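Local coordinates for protein 6-phosphogluconolactonase (Thermotoga maritima, PDB 1VL1) that hydrolyses 6-phosphogluconolactone to 6-phosphogluconate, the second step of the oxidative stage of the pentose phosphate pathway, at residues P59-L64 against R94-V99; F76-E81 against V99-A104; V84-D87 against N92-N95. All coordinates share one frame; numbering follows the deposited sequence.

All three contacts use helix 92-101, each through different touching residues. Contact 2 is the core: its four touching residues are all buried, and it lays the C-terminal end of the helix on strand 74-82 through hydrocarbon alone. Contact 1, about 7 Å away between centres, sets the same helix against its neighbour, helix 57-64; two of its four touching residues are buried and one, Glu-62, is exposed, touching by its hydrocarbon root. Contact 3 lies at the surface, where the loop before the helix folds back on its first turn and adds a hydrogen bond from arginine to a backbone carbonyl. Glu-81 joins contacts 2 and 3, its carboxylate accepting from the backbone N of Asn-92 and Phe-93.

Contact 1 of 3, residues P59-L64 against R94-V99; sequences PVYEKL and RNINEV
Val-99 meets two consecutive residues of helix 57-64, Tyr-61 and Glu-62. Its CG2 lies 3.7 Å from CB of Tyr-61, near the plane of the tyrosine ring and at its edge, so the methyl fits the base of the side chain instead of stacking on a face. That methyl stands between the backbone N and carbonyl carbon of its own residue (chi1 -63° places CG1, not CG2, anti to the carbonyl carbon). Beside it, CB of Val-99 is 4.1 Å from CB of Glu-62, while the carbonyl O of Val-99 comes within 3.7 Å of Glu-62 CA. One turn earlier, Ile-96 brings CG1 to 4.1 Å from CE2 of Tyr-61, the two side chains passing at a slant.

Behind this first shell, the tyrosine ring is held at its far end: its OH hydrogen-bonds to the carbonyl O of Ala-52, while Leu-51 of strand 47-51 packs against both Tyr-61 and Ile-96. Arg-103 NH1 bonds to the carbonyl O of both Glu-62 and Val-99, joining the two backbones where they lie nearest, 4.7 Å between the CA atoms of Glu-62 and Val-99. The axes of segments 59-64 and 94-99 approach to 9.1 Å and cross at -34°, as neighbouring helices on one side of an alpha/beta sheet can.

Between the segments themselves the cohesion is wholly van der Waals, with 224 Å² buried; the contact therefore depends on the fit of the Val-99 side chain, while the tyrosine's polar end is satisfied elsewhere, by Ala-52 O.

Contact 2 of 3, residues F76-E81 against V99-A104; sequences FFLSDE and VLFSRA
Phe-101 makes two of the apolar contacts, to Phe-76 and Leu-78 of strand 74-82. Its CE1 lies 3.8 Å from CB of Phe-76 and 4.1 Å from CG of Phe-76, the two aromatic side chains crossing at a slant, so the approach is to the root of the Phe-76 ring and is no stack. At its CZ-CE2 edge the Phe-101 ring meets Leu-78 CD1, which sits near the ring plane, 4.0 Å from CZ of Phe-101. With CG anti to the carbonyl carbon (chi1 -55°), the ring extends from a bond that does not itself point at the strand and brings CE1 and CZ to it.

A ring-face contact completes the set: CD2 of Leu-100 lies over one face of Phe-76, displaced toward the rim, with 4.3 Å to CE1 of Phe-76. Strand 74-82, helix 92-101 and strand 111-112 form a beta-alpha-beta unit of the Rossmann-like sheet, and these four buried side chains seat the helix on its first strand. Leu-51 of the adjacent parallel strand 47-51 touches both Phe-76 and Leu-100.

The polar bonds here lie beside the packing and do not join segments 76-81 and 99-104. Leu-100 O accepts from the backbone N of both Arg-103 and Ala-104 just beyond the packed residues. Arg-103 NH2 forms a salt bridge with Glu-66.

Contact 3 of 3, residues V84-D87 against N92-N95; sequences VPLD and NFRN
Leu-86 and Phe-93 set their side chains at about a right angle to each other. CD2 of Leu-86 comes 3.9 Å from CB of Phe-93, so the leucine branch meets the stem of the aromatic side chain. The ring is turned edge-on to the loop: Leu-86 O lies near its plane, 3.9 Å from CD2 of Phe-93. A chi1 of 173°, with CG opposite the backbone N, carries the ring out from the first turn of the helix, where it also meets the ring of Tyr-113. Leu-86 itself packs further on Tyr-113 and Thr-116.

Arg-94 runs alongside the next part of the loop. Its CB is 3.4 Å from Leu-86 O, and the chain then extends from CG to NE, with CD 3.4 Å from Asp-87 O, before the guanidinium brings its edge, somewhat tilted, to that same carbonyl. The hydrogen bond from Arg-94 NH1 to Asp-87 O measures 2.9 Å but is bent, 143° at the hydrogen, and the donor sits above the carbonyl plane, 41° out of it. Arg-94 NE points instead to Glu-98 OE2 one turn on, a 2.9 Å salt bridge, so NH1 and NE hold the guanidinium, with a weak further bond from NH2 to the same Glu-98 oxygen. With a leucine in place of Arg-94, Asp-87 O would probably lose this donor and Glu-98 its charged mate, leaving this part of the loop less firmly tied to the helix.

Second-shell bonds fix the helix start, since both carboxylate oxygens of Glu-81 accept from backbone N atoms there, of Asn-92 and Phe-93. The geometry is that of a strand-to-helix connection in a beta-alpha-beta unit, the loop after strand 74-82 folding back on the N-terminal turn of helix 92-101.

Contact 1 of 3, residues P59-L64 against R94-V99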
loop_
_atom_site.group_PDB
_atom_site.type_symbol
_atom_site.label_atom_id
_atom_site.label_comp_id
_atom_site.label_asym_id
_atom_site.label_seq_id
_atom_site.Cartn_x
_atom_site.Cartn_y
_atom_site.Cartn_z
ATOM N N PRO A 59 -5.721 -6.827 8.878
ATOM C CA PRO A 59 -5.869 -6.837 10.325
ATOM C C PRO A 59 -5.227 -5.637 10.987
ATOM O O PRO A 59 -5.700 -5.187 12.022
ATOM C CB PRO A 59 -5.172 -8.152 10.771
ATOM C CG PRO A 59 -5.124 -8.942 9.586
ATOM C CD PRO A 59 -5.086 -8.067 8.420
ATOM N N VAL A 60 -4.123 -5.157 10.432
ATOM C CA VAL A 60 -3.519 -3.925 10.930
ATOM C C VAL A 60 -4.434 -2.721 10.760
ATOM O O VAL A 60 -4.660 -1.959 11.684
ATOM C CB VAL A 60 -2.141 -3.698 10.315
ATOM C CG1 VAL A 60 -1.635 -2.325 10.626
ATOM C CG2 VAL A 60 -1.151 -4.828 10.802
ATOM N N TYR A 61 -5.042 -2.589 9.598
ATOM C CA TYR A 61 -5.998 -1.481 9.353
ATOM C C TYR A 61 -7.175 -1.550 10.294
ATOM O O TYR A 61 -7.710 -0.500 10.746
ATOM C CB TYR A 61 -6.532 -1.542 7.923
ATOM C CG TYR A 61 -5.474 -1.466 6.833
ATOM C CD1 TYR A 61 -4.195 -0.961 7.090
ATOM C CD2 TYR A 61 -5.752 -1.904 5.554
ATOM C CE1 TYR A 61 -3.252 -0.872 6.129
ATOM C CE2 TYR A 61 -4.807 -1.851 4.575
ATOM C CZ TYR A 61 -3.553 -1.306 4.861
ATOM O OH TYR A 61 -2.615 -1.246 3.893
ATOM N N GLU A 62 -7.613 -2.768 10.573
ATOM C CA GLU A 62 -8.793 -2.990 11.423
ATOM C C GLU A 62 -8.567 -2.367 12.817
ATOM O O GLU A 62 -9.465 -1.759 13.372
ATOM C CB GLU A 62 -9.110 -4.473 11.531
ATOM C CG GLU A 62 -10.440 -4.750 12.184
ATOM C CD GLU A 62 -10.772 -6.218 12.210
ATOM O OE1 GLU A 62 -9.885 -7.047 11.840
ATOM O OE2 GLU A 62 -11.917 -6.527 12.627
ATOM N N LYS A 63 -7.341 -2.505 13.346
ATOM C CA LYS A 63 -6.981 -1.914 14.646
ATOM C C LYS A 63 -6.683 -0.425 14.501
ATOM O O LYS A 63 -7.082 0.334 15.390
ATOM C CB LYS A 63 -5.777 -2.598 15.251
ATOM C CG LYS A 63 -6.031 -3.997 15.788
ATOM N N LEU A 64 -6.041 -0.012 13.404
ATOM C CA LEU A 64 -5.788 1.434 13.160
ATOM C C LEU A 64 -7.084 2.221 13.138
ATOM O O LEU A 64 -7.161 3.325 13.659
ATOM C CB LEU A 64 -5.026 1.685 11.865
ATOM C CG LEU A 64 -3.528 1.464 11.953
ATOM C CD1 LEU A 64 -2.930 1.412 10.589
ATOM C CD2 LEU A 64 -2.891 2.604 12.782
ATOM N N ARG A 94 -13.180 -2.966 -1.475
ATOM C CA ARG A 94 -14.190 -3.574 -0.611
ATOM C C ARG A 94 -13.557 -3.974 0.718
ATOM O O ARG A 94 -14.104 -3.750 1.784
ATOM C CB ARG A 94 -14.815 -4.776 -1.268
ATOM C CG ARG A 94 -15.708 -5.513 -0.340
ATOM C CD ARG A 94 -16.674 -6.382 -0.917
ATOM N NE ARG A 94 -17.136 -7.266 0.169
ATOM C CZ ARG A 94 -17.765 -8.391 -0.007
ATOM N NH1 ARG A 94 -18.041 -8.803 -1.233
ATOM N NH2 ARG A 94 -18.118 -9.116 1.059
ATOM N N ASN A 95 -12.408 -4.616 0.621
ATOM C CA ASN A 95 -11.777 -5.182 1.835
ATOM C C ASN A 95 -11.258 -4.115 2.759
ATOM O O ASN A 95 -11.468 -4.207 3.962
ATOM C CB ASN A 95 -10.692 -6.210 1.475
ATOM C CG ASN A 95 -11.268 -7.530 1.083
ATOM O OD1 ASN A 95 -11.626 -8.309 1.944
ATOM N ND2 ASN A 95 -11.385 -7.801 -0.207
ATOM N N ILE A 96 -10.615 -3.084 2.211
ATOM C CA ILE A 96 -10.169 -1.960 3.036
ATOM C C ILE A 96 -11.345 -1.088 3.510
ATOM O O ILE A 96 -11.332 -0.587 4.638
ATOM C CB ILE A 96 -9.139 -1.089 2.310
ATOM C CG1 ILE A 96 -7.926 -1.967 1.917
ATOM C CG2 ILE A 96 -8.726 0.048 3.208
ATOM C CD1 ILE A 96 -6.991 -1.334 0.926
ATOM N N ASN A 97 -12.390 -0.979 2.703
ATOM C CA ASN A 97 -13.625 -0.314 3.172
ATOM C C ASN A 97 -14.229 -1.015 4.385
ATOM O O ASN A 97 -14.606 -0.359 5.360
ATOM C CB ASN A 97 -14.670 -0.219 2.062
ATOM C CG ASN A 97 -15.859 0.666 2.439
ATOM O OD1 ASN A 97 -15.674 1.771 2.931
ATOM N ND2 ASN A 97 -17.086 0.147 2.272
ATOM N N GLU A 98 -14.228 -2.344 4.364
ATOM C CA GLU A 98 -14.797 -3.138 5.458
ATOM C C GLU A 98 -14.065 -2.926 6.797
ATOM O O GLU A 98 -14.697 -2.866 7.843
ATOM C CB GLU A 98 -14.823 -4.615 5.059
ATOM C CG GLU A 98 -16.108 -4.972 4.317
ATOM C CD GLU A 98 -16.132 -6.332 3.648
ATOM O OE1 GLU A 98 -15.147 -7.110 3.752
ATOM O OE2 GLU A 98 -17.164 -6.566 2.984
ATOM N N VAL A 99 -12.733 -2.894 6.751
ATOM C CA VAL A 99 -11.913 -2.804 7.976
ATOM C C VAL A 99 -11.592 -1.380 8.403
ATOM O O VAL A 99 -11.361 -1.126 9.602
ATOM C CB VAL A 99 -10.614 -3.639 7.863
ATOM C CG1 VAL A 99 -10.975 -5.133 7.716
ATOM C CG2 VAL A 99 -9.700 -3.141 6.809
#

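Contact 2 of 3, residues F76-E81 against V99-A104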
loop_
_atom_site.group_PDB
_atom_site.type_symbol
_atom_site.label_atom_id
_atom_site.label_comp_id
_atom_site.label_asym_id
_atom_site.label_seq_id
_atom_site.Cartn_x
_atom_site.Cartn_y
_atom_site.Cartn_z
ATOM N N PHE A 76 -6.211 8.870 2.087
ATOM C CA PHE A 76 -5.794 7.500 1.827
ATOM C C PHE A 76 -5.893 7.172 0.314
ATOM O O PHE A 76 -6.813 7.613 -0.331
ATOM C CB PHE A 76 -6.690 6.489 2.610
ATOM C CG PHE A 76 -6.454 6.493 4.115
ATOM C CD1 PHE A 76 -5.329 5.898 4.638
ATOM C CD2 PHE A 76 -7.312 7.128 4.971
ATOM C CE1 PHE A 76 -5.086 5.879 5.997
ATOM C CE2 PHE A 76 -7.057 7.110 6.357
ATOM C CZ PHE A 76 -5.962 6.494 6.831
ATOM N N PHE A 77 -4.946 6.374 -0.168
ATOM C CA PHE A 77 -4.886 5.958 -1.553
ATOM C C PHE A 77 -4.625 4.485 -1.628
ATOM O O PHE A 77 -3.755 3.987 -0.918
ATOM C CB PHE A 77 -3.733 6.686 -2.268
ATOM C CG PHE A 77 -3.801 8.176 -2.152
ATOM C CD1 PHE A 77 -3.353 8.819 -1.004
ATOM C CD2 PHE A 77 -4.282 8.924 -3.173
ATOM C CE1 PHE A 77 -3.467 10.168 -0.869
ATOM C CE2 PHE A 77 -4.395 10.315 -3.046
ATOM C CZ PHE A 77 -3.965 10.924 -1.914
ATOM N N LEU A 78 -5.334 3.726 -2.454
ATOM C CA LEU A 78 -4.924 2.335 -2.688
ATOM C C LEU A 78 -3.634 2.223 -3.483
ATOM O O LEU A 78 -3.447 2.977 -4.439
ATOM C CB LEU A 78 -6.004 1.624 -3.471
ATOM C CG LEU A 78 -7.064 0.996 -2.588
ATOM C CD1 LEU A 78 -7.638 1.848 -1.492
ATOM C CD2 LEU A 78 -8.113 0.488 -3.495
ATOM N N SER A 79 -2.797 1.231 -3.191
ATOM C CA SER A 79 -1.569 1.017 -3.943
ATOM C C SER A 79 -1.909 0.364 -5.301
ATOM O O SER A 79 -1.137 0.470 -6.236
ATOM C CB SER A 79 -0.617 0.079 -3.204
ATOM O OG SER A 79 -1.246 -1.138 -2.860
ATOM N N ASP A 80 -2.999 -0.366 -5.354
ATOM C CA ASP A 80 -3.386 -1.095 -6.523
ATOM C C ASP A 80 -4.811 -1.621 -6.364
ATOM O O ASP A 80 -5.369 -1.703 -5.278
ATOM C CB ASP A 80 -2.436 -2.262 -6.805
ATOM C CG ASP A 80 -2.504 -3.320 -5.745
ATOM O OD1 ASP A 80 -2.024 -3.109 -4.603
ATOM O OD2 ASP A 80 -3.087 -4.372 -5.988
ATOM N N GLU A 81 -5.358 -2.063 -7.465
ATOM C CA GLU A 81 -6.703 -2.633 -7.431
ATOM C C GLU A 81 -6.822 -3.731 -8.484
ATOM O O GLU A 81 -6.282 -3.649 -9.573
ATOM C CB GLU A 81 -7.789 -1.592 -7.642
ATOM C CG GLU A 81 -9.203 -2.109 -7.552
ATOM C CD GLU A 81 -9.503 -2.705 -6.207
ATOM O OE1 GLU A 81 -9.207 -3.904 -6.018
ATOM O OE2 GLU A 81 -10.074 -1.983 -5.387
ATOM N N VAL A 99 -12.733 -2.894 6.751
ATOM C CA VAL A 99 -11.913 -2.804 7.976
ATOM C C VAL A 99 -11.592 -1.380 8.403
ATOM O O VAL A 99 -11.361 -1.126 9.602
ATOM C CB VAL A 99 -10.614 -3.639 7.863
ATOM C CG1 VAL A 99 -10.975 -5.133 7.716
ATOM C CG2 VAL A 99 -9.700 -3.141 6.809
ATOM N N LEU A 100 -11.605 -0.438 7.464
ATOM C CA LEU A 100 -11.145 0.910 7.767
ATOM C C LEU A 100 -12.070 2.002 7.302
ATOM O O LEU A 100 -12.533 2.763 8.107
ATOM C CB LEU A 100 -9.770 1.118 7.156
ATOM C CG LEU A 100 -9.113 2.485 7.266
ATOM C CD1 LEU A 100 -8.859 2.821 8.733
ATOM C CD2 LEU A 100 -7.761 2.537 6.504
ATOM N N PHE A 101 -12.319 2.099 5.998
ATOM C CA PHE A 101 -13.018 3.290 5.476
ATOM C C PHE A 101 -14.433 3.429 5.986
ATOM O O PHE A 101 -14.960 4.530 6.043
ATOM C CB PHE A 101 -13.020 3.359 3.942
ATOM C CG PHE A 101 -11.679 3.293 3.274
ATOM C CD1 PHE A 101 -10.523 3.876 3.804
ATOM C CD2 PHE A 101 -11.579 2.652 2.018
ATOM C CE1 PHE A 101 -9.324 3.762 3.111
ATOM C CE2 PHE A 101 -10.414 2.613 1.345
ATOM C CZ PHE A 101 -9.289 3.152 1.897
ATOM N N SER A 102 -15.073 2.310 6.290
ATOM C CA SER A 102 -16.466 2.299 6.772
ATOM C C SER A 102 -16.499 2.241 8.301
ATOM O O SER A 102 -17.597 2.291 8.910
ATOM C CB SER A 102 -17.190 1.087 6.181
ATOM O OG SER A 102 -16.905 -0.156 6.900
ATOM N N ARG A 103 -15.321 2.063 8.950
ATOM C CA ARG A 103 -15.252 1.943 10.399
ATOM C C ARG A 103 -14.737 3.190 11.100
ATOM O O ARG A 103 -15.306 3.620 12.121
ATOM C CB ARG A 103 -14.500 0.702 10.792
ATOM C CG ARG A 103 -15.297 -0.569 10.543
ATOM C CD ARG A 103 -14.532 -1.858 10.852
ATOM N NE ARG A 103 -14.402 -2.098 12.295
ATOM C CZ ARG A 103 -13.287 -1.954 13.012
ATOM N NH1 ARG A 103 -12.171 -1.523 12.468
ATOM N NH2 ARG A 103 -13.307 -2.205 14.322
ATOM N N ALA A 104 -13.706 3.807 10.585
ATOM C CA ALA A 104 -13.328 5.130 11.026
ATOM C C ALA A 104 -14.127 6.183 10.270
ATOM O O ALA A 104 -14.495 5.986 9.113
ATOM C CB ALA A 104 -11.842 5.320 10.756
#

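Contact 3 of 3, residues V84-D87 against N92-N95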
loop_
_atom_site.group_PDB
_atom_site.type_symbol
_atom_site.label_atom_id
_atom_site.label_comp_id
_atom_site.label_asym_id
_atom_site.label_seq_id
_atom_site.Cartn_x
_atom_site.Cartn_y
_atom_site.Cartn_z
ATOM N N VAL A 84 -11.944 -5.757 -11.104
ATOM C CA VAL A 84 -13.183 -6.436 -10.829
ATOM C C VAL A 84 -14.117 -5.439 -10.161
ATOM O O VAL A 84 -13.704 -4.363 -9.699
ATOM C CB VAL A 84 -12.931 -7.648 -9.851
ATOM C CG1 VAL A 84 -11.917 -8.578 -10.421
ATOM C CG2 VAL A 84 -12.484 -7.177 -8.466
ATOM N N PRO A 85 -15.399 -5.770 -10.105
ATOM C CA PRO A 85 -16.344 -4.848 -9.461
ATOM C C PRO A 85 -15.946 -4.498 -8.027
ATOM O O PRO A 85 -15.391 -5.323 -7.289
ATOM C CB PRO A 85 -17.669 -5.577 -9.556
ATOM C CG PRO A 85 -17.498 -6.544 -10.749
ATOM C CD PRO A 85 -16.059 -6.942 -10.714
ATOM N N LEU A 86 -16.211 -3.273 -7.586
ATOM C CA LEU A 86 -15.787 -2.796 -6.283
ATOM C C LEU A 86 -16.506 -3.464 -5.096
ATOM O O LEU A 86 -16.097 -3.232 -3.967
ATOM C CB LEU A 86 -15.929 -1.255 -6.191
ATOM C CG LEU A 86 -14.992 -0.451 -7.127
ATOM C CD1 LEU A 86 -15.374 1.010 -7.125
ATOM C CD2 LEU A 86 -13.551 -0.581 -6.830
ATOM N N ASP A 87 -17.572 -4.198 -5.357
ATOM C CA ASP A 87 -18.234 -4.984 -4.305
ATOM C C ASP A 87 -17.856 -6.462 -4.368
ATOM O O ASP A 87 -18.471 -7.303 -3.675
ATOM C CB ASP A 87 -19.730 -4.754 -4.264
ATOM C CG ASP A 87 -20.434 -5.231 -5.500
ATOM O OD1 ASP A 87 -19.770 -5.645 -6.478
ATOM O OD2 ASP A 87 -21.699 -5.178 -5.611
ATOM N N ASN A 92 -9.743 -4.785 -3.535
ATOM C CA ASN A 92 -9.041 -4.155 -2.446
ATOM C C ASN A 92 -9.896 -3.076 -1.807
ATOM O O ASN A 92 -9.894 -2.936 -0.573
ATOM C CB ASN A 92 -7.725 -3.561 -2.897
ATOM C CG ASN A 92 -6.688 -4.600 -3.189
ATOM O OD1 ASN A 92 -6.706 -5.658 -2.606
ATOM N ND2 ASN A 92 -5.684 -4.227 -3.995
ATOM N N PHE A 93 -10.604 -2.310 -2.615
ATOM C CA PHE A 93 -11.510 -1.298 -2.057
ATOM C C PHE A 93 -12.500 -1.904 -1.057
ATOM O O PHE A 93 -12.678 -1.379 0.052
ATOM C CB PHE A 93 -12.276 -0.536 -3.136
ATOM C CG PHE A 93 -13.296 0.368 -2.540
ATOM C CD1 PHE A 93 -12.903 1.578 -1.950
ATOM C CD2 PHE A 93 -14.592 -0.022 -2.421
ATOM C CE1 PHE A 93 -13.839 2.377 -1.308
ATOM C CE2 PHE A 93 -15.517 0.789 -1.774
ATOM C CZ PHE A 93 -15.106 1.997 -1.234
ATOM N N ARG A 94 -13.180 -2.966 -1.475
ATOM C CA ARG A 94 -14.190 -3.574 -0.611
ATOM C C ARG A 94 -13.557 -3.974 0.718
ATOM O O ARG A 94 -14.104 -3.750 1.784
ATOM C CB ARG A 94 -14.815 -4.776 -1.268
ATOM C CG ARG A 94 -15.708 -5.513 -0.340
ATOM C CD ARG A 94 -16.674 -6.382 -0.917
ATOM N NE ARG A 94 -17.136 -7.266 0.169
ATOM C CZ ARG A 94 -17.765 -8.391 -0.007
ATOM N NH1 ARG A 94 -18.041 -8.803 -1.233
ATOM N NH2 ARG A 94 -18.118 -9.116 1.059
ATOM N N ASN A 95 -12.408 -4.616 0.621
ATOM C CA ASN A 95 -11.777 -5.182 1.835
ATOM C C ASN A 95 -11.258 -4.115 2.759
ATOM O O ASN A 95 -11.468 -4.207 3.962
ATOM C CB ASN A 95 -10.692 -6.210 1.475
ATOM C CG ASN A 95 -11.268 -7.530 1.083
ATOM O OD1 ASN A 95 -11.626 -8.309 1.944
ATOM N ND2 ASN A 95 -11.385 -7.801 -0.207
#